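Local coordinates for core protein VP4 (Bluetongue virus, PDB 2JHP) that caps viral messenger RNA as a multifunctional enzyme of the inner core, with methyltransferase domains that bind S-adenosyl-homocysteine, at residues 550-562 / 614-626. Numbering follows the deposited sequence.
Sequences DLSGHLYVTLMSG and DLIAALREYKRKM
Over one face of the Tyr622 ring stands Leu559 CD1, 4.2 Å above the plane and displaced toward the rim, while Met560 CA lies in plane at the ring's edge. Met560 also makes a Met-aromatic contact, its SD 4.8 Å from the Tyr622 ring centroid and oblique to it. Bends at chi2 and chi3 fold the methionine back, bringing its CE to 3.4 Å from Tyr622 CD1. Near the plane of the Tyr556 ring, at its edge, lie Ala618 O, Tyr622 N and Lys625 CD, in van der Waals contact only, with Glu621 CG approaching obliquely. Tyr556 acts as a knob in a hole formed by Ala618, Glu621, Tyr622 and Lys625. With CG anti to the backbone N (chi1 170°), the ring reaches along the partner helix until Tyr556 OH lies 3.3 Å from Lys625 CD.

Where the backbones come close, pairing Ser552 with Asp614 and Tyr556 with Ala618, Ser552 and Ala618 present small side chains. Ala618 CB sits 3.4 Å from Ser552 O, consistent with an axis separation of only 8.2 Å at a 31° crossing. Beside this seam, Leu555 CD2 meets Leu619 CD2 at 3.6 Å, and helices 453-460 and 568-576 cover the leucine-rich side.

The contact joins two helices near the C-terminal end of the chain. Its polar ends turn to other partners: Tyr622 OH to Glu630 and Ser454, Lys625 NZ to Asn534. The helices meet through van der Waals contacts, consistent with a fit that depends on shape rather than on polar pairs between them.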
loop_
_atom_site.group_PDB
_atom_site.type_symbol
_atom_site.label_atom_id
_atom_site.label_comp_id
_atom_site.label_asym_id
_atom_site.label_seq_id
_atom_site.Cartn_x
_atom_site.Cartn_y
_atom_site.Cartn_z
ATOM N N ASP A 550 5.057 40.576 -1.760
ATOM C CA ASP A 550 5.438 39.390 -2.519
ATOM C C ASP A 550 4.566 38.199 -2.102
ATOM O O ASP A 550 4.897 37.033 -2.374
ATOM C CB ASP A 550 6.927 39.083 -2.313
ATOM C CG ASP A 550 7.510 38.219 -3.423
ATOM O OD1 ASP A 550 7.593 38.702 -4.576
ATOM O OD2 ASP A 550 7.896 37.061 -3.140
ATOM N N LEU A 551 3.448 38.503 -1.441
ATOM C CA LEU A 551 2.487 37.476 -1.038
ATOM C C LEU A 551 1.660 36.991 -2.237
ATOM O O LEU A 551 1.275 35.819 -2.299
ATOM C CB LEU A 551 1.584 38.002 0.081
ATOM C CG LEU A 551 1.240 37.045 1.232
ATOM C CD1 LEU A 551 0.922 37.832 2.500
ATOM C CD2 LEU A 551 0.092 36.097 0.878
ATOM N N SER A 552 1.400 37.901 -3.180
ATOM C CA SER A 552 0.740 37.582 -4.457
ATOM C C SER A 552 1.680 36.843 -5.412
ATOM O O SER A 552 1.261 35.887 -6.087
ATOM C CB SER A 552 0.212 38.855 -5.135
ATOM O OG SER A 552 1.269 39.693 -5.595
ATOM N N GLY A 553 2.943 37.284 -5.463
ATOM C CA GLY A 553 3.994 36.624 -6.262
ATOM C C GLY A 553 4.256 35.213 -5.763
ATOM O O GLY A 553 4.539 34.300 -6.542
ATOM N N HIS A 554 4.137 35.049 -4.449
ATOM C CA HIS A 554 4.253 33.762 -3.780
ATOM C C HIS A 554 3.230 32.765 -4.306
ATOM O O HIS A 554 3.554 31.607 -4.520
ATOM C CB HIS A 554 4.054 33.966 -2.285
ATOM C CG HIS A 554 4.355 32.762 -1.460
ATOM N ND1 HIS A 554 3.597 31.612 -1.518
ATOM C CD2 HIS A 554 5.321 32.534 -0.539
ATOM C CE1 HIS A 554 4.098 30.719 -0.685
ATOM N NE2 HIS A 554 5.144 31.253 -0.079
ATOM N N LEU A 555 1.997 33.218 -4.510
ATOM C CA LEU A 555 0.920 32.335 -4.977
ATOM C C LEU A 555 1.057 32.000 -6.463
ATOM O O LEU A 555 0.838 30.858 -6.882
ATOM C CB LEU A 555 -0.464 32.949 -4.698
ATOM C CG LEU A 555 -1.668 32.018 -4.903
ATOM C CD1 LEU A 555 -1.703 30.874 -3.887
ATOM C CD2 LEU A 555 -2.958 32.812 -4.834
ATOM N N TYR A 556 1.404 33.024 -7.243
ATOM C CA TYR A 556 1.531 32.908 -8.680
ATOM C C TYR A 556 2.681 31.962 -9.018
ATOM O O TYR A 556 2.558 31.126 -9.919
ATOM C CB TYR A 556 1.737 34.287 -9.311
ATOM C CG TYR A 556 2.124 34.242 -10.774
ATOM C CD1 TYR A 556 1.152 34.277 -11.781
ATOM C CD2 TYR A 556 3.467 34.146 -11.153
ATOM C CE1 TYR A 556 1.514 34.224 -13.126
ATOM C CE2 TYR A 556 3.839 34.087 -12.484
ATOM C CZ TYR A 556 2.868 34.128 -13.472
ATOM O OH TYR A 556 3.264 34.077 -14.794
ATOM N N VAL A 557 3.783 32.081 -8.281
ATOM C CA VAL A 557 4.941 31.228 -8.519
ATOM C C VAL A 557 4.661 29.778 -8.114
ATOM O O VAL A 557 4.912 28.867 -8.902
ATOM C CB VAL A 557 6.239 31.793 -7.887
ATOM C CG1 VAL A 557 7.336 30.749 -7.872
ATOM C CG2 VAL A 557 6.712 33.038 -8.663
ATOM N N THR A 558 4.111 29.579 -6.914
ATOM C CA THR A 558 3.791 28.237 -6.412
ATOM C C THR A 558 2.929 27.462 -7.402
ATOM O O THR A 558 3.248 26.319 -7.733
ATOM C CB THR A 558 3.086 28.254 -5.025
ATOM O OG1 THR A 558 2.046 29.237 -5.028
ATOM C CG2 THR A 558 4.067 28.574 -3.904
ATOM N N LEU A 559 1.862 28.095 -7.890
ATOM C CA LEU A 559 0.997 27.493 -8.911
ATOM C C LEU A 559 1.675 27.280 -10.282
ATOM O O LEU A 559 1.672 26.168 -10.841
ATOM C CB LEU A 559 -0.257 28.337 -9.098
ATOM C CG LEU A 559 -1.355 28.187 -8.054
ATOM C CD1 LEU A 559 -2.420 29.249 -8.296
ATOM C CD2 LEU A 559 -1.949 26.788 -8.093
ATOM N N MET A 560 2.265 28.352 -10.804
ATOM C CA MET A 560 2.803 28.374 -12.151
ATOM C C MET A 560 4.039 27.491 -12.283
ATOM O O MET A 560 4.325 26.999 -13.361
ATOM C CB MET A 560 3.104 29.816 -12.552
ATOM C CG MET A 560 3.262 30.060 -14.044
ATOM S SD MET A 560 1.738 29.935 -14.979
ATOM C CE MET A 560 0.865 31.381 -14.412
ATOM N N SER A 561 4.751 27.269 -11.182
ATOM C CA SER A 561 5.961 26.444 -11.208
ATOM C C SER A 561 5.680 24.961 -11.459
ATOM O O SER A 561 6.515 24.265 -12.042
ATOM C CB SER A 561 6.753 26.597 -9.909
ATOM O OG SER A 561 6.030 26.081 -8.809
ATOM N N GLY A 562 4.520 24.482 -11.009
ATOM C CA GLY A 562 4.164 23.067 -11.088
ATOM C C GLY A 562 5.013 22.219 -10.150
ATOM O O GLY A 562 5.019 20.987 -10.240
ATOM N N ASP A 614 -4.733 41.017 -3.586
ATOM C CA ASP A 614 -3.445 40.527 -4.073
ATOM C C ASP A 614 -3.575 39.079 -4.512
ATOM O O ASP A 614 -3.104 38.698 -5.581
ATOM C CB ASP A 614 -2.374 40.659 -2.985
ATOM C CG ASP A 614 -2.225 42.085 -2.482
ATOM O OD1 ASP A 614 -3.210 42.655 -1.953
ATOM O OD2 ASP A 614 -1.115 42.642 -2.620
ATOM N N LEU A 615 -4.234 38.284 -3.681
ATOM C CA LEU A 615 -4.484 36.885 -3.995
ATOM C C LEU A 615 -5.348 36.717 -5.246
ATOM O O LEU A 615 -5.074 35.841 -6.067
ATOM C CB LEU A 615 -5.092 36.151 -2.791
ATOM C CG LEU A 615 -4.333 36.182 -1.452
ATOM C CD1 LEU A 615 -5.042 35.315 -0.418
ATOM C CD2 LEU A 615 -2.866 35.763 -1.576
ATOM N N ILE A 616 -6.364 37.561 -5.413
ATOM C CA ILE A 616 -7.203 37.485 -6.615
ATOM C C ILE A 616 -6.445 37.929 -7.873
ATOM O O ILE A 616 -6.683 37.391 -8.966
ATOM C CB ILE A 616 -8.580 38.222 -6.475
ATOM C CG1 ILE A 616 -8.417 39.728 -6.257
ATOM C CG2 ILE A 616 -9.410 37.602 -5.363
ATOM C CD1 ILE A 616 -8.523 40.566 -7.524
ATOM N N ALA A 617 -5.531 38.893 -7.707
ATOM C CA ALA A 617 -4.626 39.323 -8.779
ATOM C C ALA A 617 -3.729 38.169 -9.245
ATOM O O ALA A 617 -3.512 37.993 -10.451
ATOM C CB ALA A 617 -3.778 40.521 -8.336
ATOM N N ALA A 618 -3.225 37.383 -8.293
ATOM C CA ALA A 618 -2.402 36.226 -8.617
ATOM C C ALA A 618 -3.201 35.225 -9.448
ATOM O O ALA A 618 -2.727 34.781 -10.503
ATOM C CB ALA A 618 -1.850 35.566 -7.349
ATOM N N LEU A 619 -4.410 34.896 -8.978
ATOM C CA LEU A 619 -5.274 33.911 -9.639
ATOM C C LEU A 619 -5.647 34.337 -11.059
ATOM O O LEU A 619 -5.640 33.520 -11.982
ATOM C CB LEU A 619 -6.546 33.634 -8.816
ATOM C CG LEU A 619 -6.693 32.463 -7.818
ATOM C CD1 LEU A 619 -6.041 31.160 -8.303
ATOM C CD2 LEU A 619 -6.198 32.819 -6.423
ATOM N N ARG A 620 -5.970 35.620 -11.222
ATOM C CA ARG A 620 -6.302 36.181 -12.532
ATOM C C ARG A 620 -5.123 36.063 -13.479
ATOM O O ARG A 620 -5.284 35.672 -14.638
ATOM C CB ARG A 620 -6.711 37.646 -12.417
ATOM C CG ARG A 620 -8.152 37.865 -12.026
ATOM C CD ARG A 620 -8.555 39.298 -12.339
ATOM N NE ARG A 620 -9.654 39.743 -11.489
ATOM C CZ ARG A 620 -10.226 40.942 -11.550
ATOM N NH1 ARG A 620 -9.815 41.845 -12.436
ATOM N NH2 ARG A 620 -11.219 41.235 -10.719
ATOM N N GLU A 621 -3.937 36.395 -12.970
ATOM C CA GLU A 621 -2.710 36.320 -13.749
ATOM C C GLU A 621 -2.426 34.880 -14.137
ATOM O O GLU A 621 -1.899 34.616 -15.221
ATOM C CB GLU A 621 -1.530 36.903 -12.967
ATOM C CG GLU A 621 -0.376 37.363 -13.850
ATOM C CD GLU A 621 -0.813 38.369 -14.903
ATOM O OE1 GLU A 621 -1.171 39.510 -14.536
ATOM O OE2 GLU A 621 -0.803 38.011 -16.100
ATOM N N TYR A 622 -2.791 33.956 -13.255
ATOM C CA TYR A 622 -2.562 32.539 -13.499
ATOM C C TYR A 622 -3.460 31.977 -14.608
ATOM O O TYR A 622 -2.966 31.337 -15.543
ATOM C CB TYR A 622 -2.716 31.730 -12.208
ATOM C CG TYR A 622 -2.528 30.248 -12.423
ATOM C CD1 TYR A 622 -1.250 29.682 -12.442
ATOM C CD2 TYR A 622 -3.625 29.413 -12.621
ATOM C CE1 TYR A 622 -1.068 28.316 -12.647
ATOM C CE2 TYR A 622 -3.456 28.054 -12.826
ATOM C CZ TYR A 622 -2.174 27.512 -12.835
ATOM O OH TYR A 622 -2.012 26.167 -13.042
ATOM N N LYS A 623 -4.770 32.220 -14.499
ATOM C CA LYS A 623 -5.730 31.737 -15.498
ATOM C C LYS A 623 -5.571 32.454 -16.834
ATOM O O LYS A 623 -5.879 31.887 -17.885
ATOM C CB LYS A 623 -7.179 31.844 -14.996
ATOM C CG LYS A 623 -7.866 33.198 -15.182
ATOM C CD LYS A 623 -9.378 33.036 -15.198
ATOM C CE LYS A 623 -10.089 34.364 -15.386
ATOM N NZ LYS A 623 -11.563 34.175 -15.358
ATOM N N ARG A 624 -5.094 33.698 -16.784
ATOM C CA ARG A 624 -4.834 34.487 -17.985
ATOM C C ARG A 624 -3.643 33.906 -18.744
ATOM O O ARG A 624 -3.534 34.074 -19.959
ATOM C CB ARG A 624 -4.585 35.955 -17.625
ATOM C CG ARG A 624 -5.290 36.958 -18.539
ATOM C CD ARG A 624 -4.336 37.674 -19.491
ATOM N NE ARG A 624 -3.593 36.760 -20.357
ATOM C CZ ARG A 624 -3.027 37.103 -21.513
ATOM N NH1 ARG A 624 -3.123 38.347 -21.973
ATOM N NH2 ARG A 624 -2.372 36.193 -22.222
ATOM N N LYS A 625 -2.758 33.219 -18.024
ATOM C CA LYS A 625 -1.634 32.532 -18.647
ATOM C C LYS A 625 -2.005 31.139 -19.149
ATOM O O LYS A 625 -1.298 30.574 -19.986
ATOM C CB LYS A 625 -0.436 32.460 -17.704
ATOM C CG LYS A 625 0.573 33.570 -17.913
ATOM C CD LYS A 625 1.978 33.063 -17.641
ATOM C CE LYS A 625 3.022 33.972 -18.255
ATOM N NZ LYS A 625 3.090 33.837 -19.741
ATOM N N MET A 626 -3.109 30.592 -18.634
ATOM C CA MET A 626 -3.638 29.297 -19.097
ATOM C C MET A 626 -5.139 29.081 -18.843
ATOM O O MET A 626 -5.567 28.771 -17.722
ATOM C CB MET A 626 -2.814 28.120 -18.552
ATOM C CG MET A 626 -2.348 28.264 -17.114
ATOM S SD MET A 626 -1.018 27.104 -16.754
ATOM C CE MET A 626 0.366 27.807 -17.654
#